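Local coordinates for protein class B carbapenemase GOB-18 (Elizabethkingia meningoseptica, PDB 5K0W) that probably hydrolyses beta-lactam antibiotics, carbapenems among them, as a class B3 metallo-beta-lactamase that carries two zinc ions, at residues Y193-A198 and F234-A239; I91-L96 and D158-G163. All coordinates share one frame; numbering follows the deposited sequence.

Contact 1: residues Y193-A198 and F234-A239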
loop_
_atom_site.group_PDB
_atom_site.type_symbol
_atom_site.label_atom_id
_atom_site.label_comp_id
_atom_site.label_asym_id
_atom_site.label_seq_id
_atom_site.Cartn_x
_atom_site.Cartn_y
_atom_site.Cartn_z
ATOM N N TYR A 193 -12.060 10.333 12.511
ATOM C CA TYR A 193 -10.887 9.469 12.718
ATOM C C TYR A 193 -9.768 9.879 11.793
ATOM O O TYR A 193 -9.966 9.887 10.580
ATOM C CB TYR A 193 -11.201 7.992 12.387
ATOM C CG TYR A 193 -12.383 7.368 13.079
ATOM C CD1 TYR A 193 -13.642 7.378 12.491
ATOM C CD2 TYR A 193 -12.224 6.662 14.268
ATOM C CE1 TYR A 193 -14.726 6.737 13.090
ATOM C CE2 TYR A 193 -13.290 5.986 14.856
ATOM C CZ TYR A 193 -14.542 6.036 14.270
ATOM O OH TYR A 193 -15.594 5.389 14.866
ATOM N N ARG A 194 -8.580 10.155 12.343
ATOM C CA ARG A 194 -7.401 10.458 11.542
ATOM C C ARG A 194 -6.786 9.092 11.239
ATOM O O ARG A 194 -6.273 8.417 12.135
ATOM C CB ARG A 194 -6.433 11.396 12.284
ATOM C CG ARG A 194 -5.180 11.776 11.492
ATOM C CD ARG A 194 -4.668 13.108 11.991
ATOM N NE ARG A 194 -3.387 13.509 11.404
ATOM C CZ ARG A 194 -3.264 14.181 10.262
ATOM N NH1 ARG A 194 -2.060 14.519 9.810
ATOM N NH2 ARG A 194 -4.345 14.507 9.552
ATOM N N VAL A 195 -6.937 8.651 9.985
ATOM C CA VAL A 195 -6.485 7.342 9.522
ATOM C C VAL A 195 -5.130 7.410 8.822
ATOM O O VAL A 195 -4.916 8.266 7.963
ATOM C CB VAL A 195 -7.570 6.652 8.656
ATOM C CG1 VAL A 195 -7.119 5.277 8.175
ATOM C CG2 VAL A 195 -8.889 6.540 9.428
ATOM N N LEU A 196 -4.214 6.508 9.210
ATOM C CA LEU A 196 -2.903 6.353 8.609
ATOM C C LEU A 196 -2.835 4.998 7.924
ATOM O O LEU A 196 -3.042 3.971 8.581
ATOM C CB LEU A 196 -1.784 6.476 9.664
ATOM C CG LEU A 196 -0.368 6.193 9.164
ATOM C CD1 LEU A 196 0.216 7.395 8.450
ATOM C CD2 LEU A 196 0.525 5.725 10.289
ATOM N N ILE A 197 -2.558 4.989 6.608
ATOM C CA ILE A 197 -2.364 3.770 5.820
ATOM C C ILE A 197 -0.844 3.706 5.637
ATOM O O ILE A 197 -0.295 4.402 4.804
ATOM C CB ILE A 197 -3.174 3.769 4.489
ATOM C CG1 ILE A 197 -4.683 3.711 4.768
ATOM C CG2 ILE A 197 -2.753 2.591 3.560
ATOM C CD1 ILE A 197 -5.530 4.058 3.611
ATOM N N ALA A 198 -0.165 2.943 6.483
ATOM C CA ALA A 198 1.282 2.870 6.525
ATOM C C ALA A 198 1.965 1.860 5.613
ATOM O O ALA A 198 1.469 0.760 5.419
ATOM C CB ALA A 198 1.735 2.651 7.958
ATOM N N PHE A 234 -2.184 10.182 14.506
ATOM C CA PHE A 234 -3.305 9.466 13.872
ATOM C C PHE A 234 -4.177 8.820 14.944
ATOM O O PHE A 234 -3.714 8.616 16.066
ATOM C CB PHE A 234 -2.759 8.358 12.918
ATOM C CG PHE A 234 -1.857 7.341 13.578
ATOM C CD1 PHE A 234 -2.381 6.184 14.146
ATOM C CD2 PHE A 234 -0.483 7.539 13.630
ATOM C CE1 PHE A 234 -1.556 5.274 14.805
ATOM C CE2 PHE A 234 0.345 6.605 14.260
ATOM C CZ PHE A 234 -0.199 5.479 14.835
ATOM N N ASP A 235 -5.404 8.437 14.588
ATOM C CA ASP A 235 -6.305 7.743 15.507
ATOM C C ASP A 235 -6.241 6.272 15.195
ATOM O O ASP A 235 -6.097 5.452 16.101
ATOM C CB ASP A 235 -7.741 8.273 15.380
ATOM C CG ASP A 235 -7.898 9.693 15.904
ATOM O OD1 ASP A 235 -7.306 10.003 16.963
ATOM O OD2 ASP A 235 -8.637 10.492 15.266
ATOM N N ILE A 236 -6.291 5.947 13.889
ATOM C CA ILE A 236 -6.273 4.586 13.364
ATOM C C ILE A 236 -5.099 4.354 12.434
ATOM O O ILE A 236 -4.765 5.237 11.645
ATOM C CB ILE A 236 -7.638 4.281 12.697
ATOM C CG1 ILE A 236 -8.702 4.046 13.771
ATOM C CG2 ILE A 236 -7.572 3.100 11.699
ATOM C CD1 ILE A 236 -10.091 3.968 13.287
ATOM N N TRP A 237 -4.497 3.151 12.508
ATOM C CA TRP A 237 -3.416 2.744 11.615
ATOM C C TRP A 237 -3.644 1.344 11.039
ATOM O O TRP A 237 -4.170 0.461 11.716
ATOM C CB TRP A 237 -2.042 2.877 12.283
ATOM C CG TRP A 237 -1.617 1.684 13.080
ATOM C CD1 TRP A 237 -1.978 1.378 14.358
ATOM C CD2 TRP A 237 -0.750 0.630 12.643
ATOM N NE1 TRP A 237 -1.398 0.186 14.741
ATOM C CE2 TRP A 237 -0.649 -0.299 13.703
ATOM C CE3 TRP A 237 -0.055 0.371 11.449
ATOM C CZ2 TRP A 237 0.141 -1.452 13.614
ATOM C CZ3 TRP A 237 0.699 -0.782 11.352
ATOM C CH2 TRP A 237 0.814 -1.668 12.430
ATOM N N VAL A 238 -3.266 1.164 9.776
ATOM C CA VAL A 238 -3.307 -0.085 8.997
ATOM C C VAL A 238 -2.032 -0.099 8.150
ATOM O O VAL A 238 -1.311 0.903 8.157
ATOM C CB VAL A 238 -4.597 -0.267 8.142
ATOM C CG1 VAL A 238 -5.812 -0.515 9.016
ATOM C CG2 VAL A 238 -4.837 0.904 7.201
ATOM N N ALA A 239 -1.733 -1.212 7.447
ATOM C CA ALA A 239 -0.514 -1.328 6.644
ATOM C C ALA A 239 -0.738 -2.087 5.304
ATOM O O ALA A 239 -1.865 -2.525 5.048
ATOM C CB ALA A 239 0.590 -1.973 7.476
#
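Arg194 and Asp235 meet where a parallel strand pair begins, Asp235 lying just ahead of its strand. Arg194 N donates to Asp235 OD2 at 2.9 Å, meeting the carboxylate on its anti side and 31° out of its plane. A short acidic side chain suits this place, since it brings an acceptor to the first strand's N-H; the same oxygen also forms a salt bridge with Arg191. Arg194 O in turn accepts two bonds, from Asp235 N in the carbonyl plane and from Ile236 N at 3.0 Å. The Ile236 bond opens the regular parallel pattern, which continues with Leu196 N to Ile236 O (2.8 Å), Val238 N to Leu196 O and Ala198 N to Val238 O.

Apolar contacts divide between the two faces of the sheet. On one, Val195 and Ile236 lie alongside each other, as do Ile197 and Val238, with Ile197 CG1 3.7 Å from Val238 CG2; branched residues suit such extended strands. Ile236 CD1 comes obliquely against the Tyr193 ring, 3.6 Å from Tyr193 CD2. On the opposite face, that of Leu196 and Trp237, Leu196 packs against Phe234, which lies just before the second strand. With its CG between backbone N and carbonyl carbon (chi1 57°), Phe234 turns one ring face to Leu196, whose CD2 stands over it, offset toward the rim, 4.3 Å from the centroid in a CH-pi contact.

Helix 218-230 connects the two strands as a beta-alpha-beta unit. Strand 180-187 bonds to the other edge of 192-198, Tyr55 touches Ile197 and Val238, and Tyr268 of helix 265-284 packs on Phe234 and Trp237.

Contact 2: residues I91-L96 and D158-G163; sequences IKILLL and DKIKLG
Between Ile93 and Leu95 on one strand and Ile160 and Leu162 on the other, no side-chain ring, amide or carboxylate offers a face or an edge; the one flat group touched is the Lys161 peptide, whose O lies 4.2 Å from Ile93 CD1. Everything else is aliphatic, and no hydrogen bond crosses. The strand axes, 8.8 Å apart at their closest, are too widely spaced for backbone pairing, so the strands meet through their side chains alone.

Ile93 is central. Its CG1 branch, anti to the carbonyl carbon (chi1 -56°), carries CD1 across to sit 4.0 Å from Ile160 CG2 and equally 4.0 Å from Leu162 CB. It meets Leu162 tip to tip but passes Ile160 at a slant. Further along, Leu95 CD1 reaches Ile160 CD1 at 4.3 Å. At the outer end, Leu162 CD1 rests 3.9 Å from Lys92 CB; lysine suits this rim because its first carbon can pack while the chain leads its amine away. The buried positions are left to isoleucine and leucine, which fill space without needing polar partners.

Leu167 of strand 165-171, in the second sheet, and Ile64 and Tyr119 of the first sheet also touch Leu95, which places it in the largely apolar interface between the sheets. Running at 159° to each other, the two strands come from the two facing sheets, consistent with the alpha-beta/beta-alpha sandwich of the metallo-beta-lactamase fold.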
loop_
_atom_site.group_PDB
_atom_site.type_symbol
_atom_site.label_atom_id
_atom_site.label_comp_id
_atom_site.label_asym_id
_atom_site.label_seq_id
_atom_site.Cartn_x
_atom_site.Cartn_y
_atom_site.Cartn_z
ATOM N N ILE A 91 -14.647 3.651 -9.196
ATOM C CA ILE A 91 -13.313 3.979 -8.699
ATOM C C ILE A 91 -12.817 5.094 -9.618
ATOM O O ILE A 91 -12.699 4.902 -10.831
ATOM C CB ILE A 91 -12.336 2.775 -8.660
ATOM C CG1 ILE A 91 -12.838 1.668 -7.688
ATOM C CG2 ILE A 91 -10.915 3.251 -8.280
ATOM C CD1 ILE A 91 -12.202 0.273 -7.927
ATOM N N LYS A 92 -12.630 6.278 -9.049
ATOM C CA LYS A 92 -12.185 7.454 -9.779
ATOM C C LYS A 92 -10.676 7.639 -9.712
ATOM O O LYS A 92 -10.108 8.212 -10.645
ATOM C CB LYS A 92 -12.929 8.708 -9.276
ATOM C CG LYS A 92 -14.031 9.173 -10.225
ATOM C CD LYS A 92 -15.308 8.375 -10.124
ATOM C CE LYS A 92 -16.422 8.984 -10.944
ATOM N NZ LYS A 92 -17.722 8.295 -10.717
ATOM N N ILE A 93 -10.029 7.162 -8.605
ATOM C CA ILE A 93 -8.584 7.283 -8.349
ATOM C C ILE A 93 -7.953 5.973 -7.846
ATOM O O ILE A 93 -8.474 5.326 -6.948
ATOM C CB ILE A 93 -8.266 8.481 -7.393
ATOM C CG1 ILE A 93 -8.817 9.824 -7.935
ATOM C CG2 ILE A 93 -6.750 8.604 -7.112
ATOM C CD1 ILE A 93 -9.134 10.835 -6.892
ATOM N N LEU A 94 -6.796 5.633 -8.394
ATOM C CA LEU A 94 -6.006 4.476 -7.980
ATOM C C LEU A 94 -4.720 4.980 -7.298
ATOM O O LEU A 94 -4.035 5.834 -7.863
ATOM C CB LEU A 94 -5.675 3.581 -9.193
ATOM C CG LEU A 94 -6.863 2.822 -9.789
ATOM C CD1 LEU A 94 -6.663 2.536 -11.259
ATOM C CD2 LEU A 94 -7.135 1.540 -9.010
ATOM N N LEU A 95 -4.431 4.502 -6.067
ATOM C CA LEU A 95 -3.235 4.886 -5.291
ATOM C C LEU A 95 -2.388 3.673 -4.856
ATOM O O LEU A 95 -2.881 2.543 -4.847
ATOM C CB LEU A 95 -3.570 5.806 -4.100
ATOM C CG LEU A 95 -4.337 7.110 -4.417
ATOM C CD1 LEU A 95 -4.823 7.784 -3.142
ATOM C CD2 LEU A 95 -3.477 8.091 -5.184
ATOM N N LEU A 96 -1.105 3.920 -4.516
ATOM C CA LEU A 96 -0.115 2.900 -4.169
ATOM C C LEU A 96 0.694 3.234 -2.940
ATOM O O LEU A 96 1.119 4.378 -2.792
ATOM C CB LEU A 96 0.891 2.799 -5.326
ATOM C CG LEU A 96 0.743 1.678 -6.334
ATOM C CD1 LEU A 96 1.916 1.696 -7.281
ATOM C CD2 LEU A 96 0.641 0.321 -5.645
ATOM N N ASP A 158 1.571 16.202 -0.831
ATOM C CA ASP A 158 0.600 16.487 -1.892
ATOM C C ASP A 158 -0.756 15.979 -1.484
ATOM O O ASP A 158 -0.846 14.901 -0.914
ATOM C CB ASP A 158 1.032 15.894 -3.247
ATOM C CG ASP A 158 2.122 16.686 -3.974
ATOM O OD1 ASP A 158 2.439 17.807 -3.534
ATOM O OD2 ASP A 158 2.628 16.194 -5.008
ATOM N N LYS A 159 -1.795 16.780 -1.736
ATOM C CA LYS A 159 -3.184 16.486 -1.406
ATOM C C LYS A 159 -3.948 15.872 -2.587
ATOM O O LYS A 159 -3.849 16.369 -3.711
ATOM C CB LYS A 159 -3.890 17.757 -0.898
ATOM C CG LYS A 159 -3.735 18.024 0.597
ATOM C CD LYS A 159 -2.492 18.837 0.931
ATOM C CE LYS A 159 -2.424 19.238 2.384
ATOM N NZ LYS A 159 -1.777 18.195 3.227
ATOM N N ILE A 160 -4.691 14.776 -2.335
ATOM C CA ILE A 160 -5.548 14.086 -3.318
ATOM C C ILE A 160 -6.971 14.318 -2.806
ATOM O O ILE A 160 -7.278 13.988 -1.647
ATOM C CB ILE A 160 -5.241 12.560 -3.482
ATOM C CG1 ILE A 160 -3.740 12.271 -3.757
ATOM C CG2 ILE A 160 -6.138 11.916 -4.551
ATOM C CD1 ILE A 160 -2.995 11.673 -2.562
ATOM N N LYS A 161 -7.818 14.926 -3.642
ATOM C CA LYS A 161 -9.182 15.256 -3.225
ATOM C C LYS A 161 -10.253 14.633 -4.116
ATOM O O LYS A 161 -10.106 14.608 -5.334
ATOM C CB LYS A 161 -9.356 16.780 -3.107
ATOM C CG LYS A 161 -8.291 17.476 -2.252
ATOM C CD LYS A 161 -8.519 18.975 -2.125
ATOM C CE LYS A 161 -9.018 19.371 -0.753
ATOM N NZ LYS A 161 -7.952 19.992 0.078
ATOM N N LEU A 162 -11.318 14.113 -3.499
ATOM C CA LEU A 162 -12.475 13.488 -4.154
ATOM C C LEU A 162 -13.591 13.600 -3.133
ATOM O O LEU A 162 -13.476 13.047 -2.038
ATOM C CB LEU A 162 -12.179 12.009 -4.527
ATOM C CG LEU A 162 -13.186 11.294 -5.432
ATOM C CD1 LEU A 162 -13.077 11.766 -6.862
ATOM C CD2 LEU A 162 -13.004 9.800 -5.374
ATOM N N GLY A 163 -14.601 14.399 -3.443
ATOM C CA GLY A 163 -15.673 14.691 -2.495
ATOM C C GLY A 163 -15.124 15.486 -1.323
ATOM O O GLY A 163 -14.235 16.324 -1.509
#

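Of the four segments strand 91-95 comes first, inside the seven-stranded sheet. The chain then passes the zinc ligands Gln98, His100, Asp102 and His103, and contact 2 closes this loop of 61 residues when 158-163 arrives as an outermost strand of the second sheet. Across the hairpin strands beyond it and past the ligand His175, the chain reaches 193-198; contact 1 closes after a further 35 residues, at the opposite edge of that second sheet, shortly before the ligand His241. The two loops follow in series, neither nested nor crossed. Contact 2 joins sheet to sheet, contact 1 strand to strand, and their centres are about 16 Å apart.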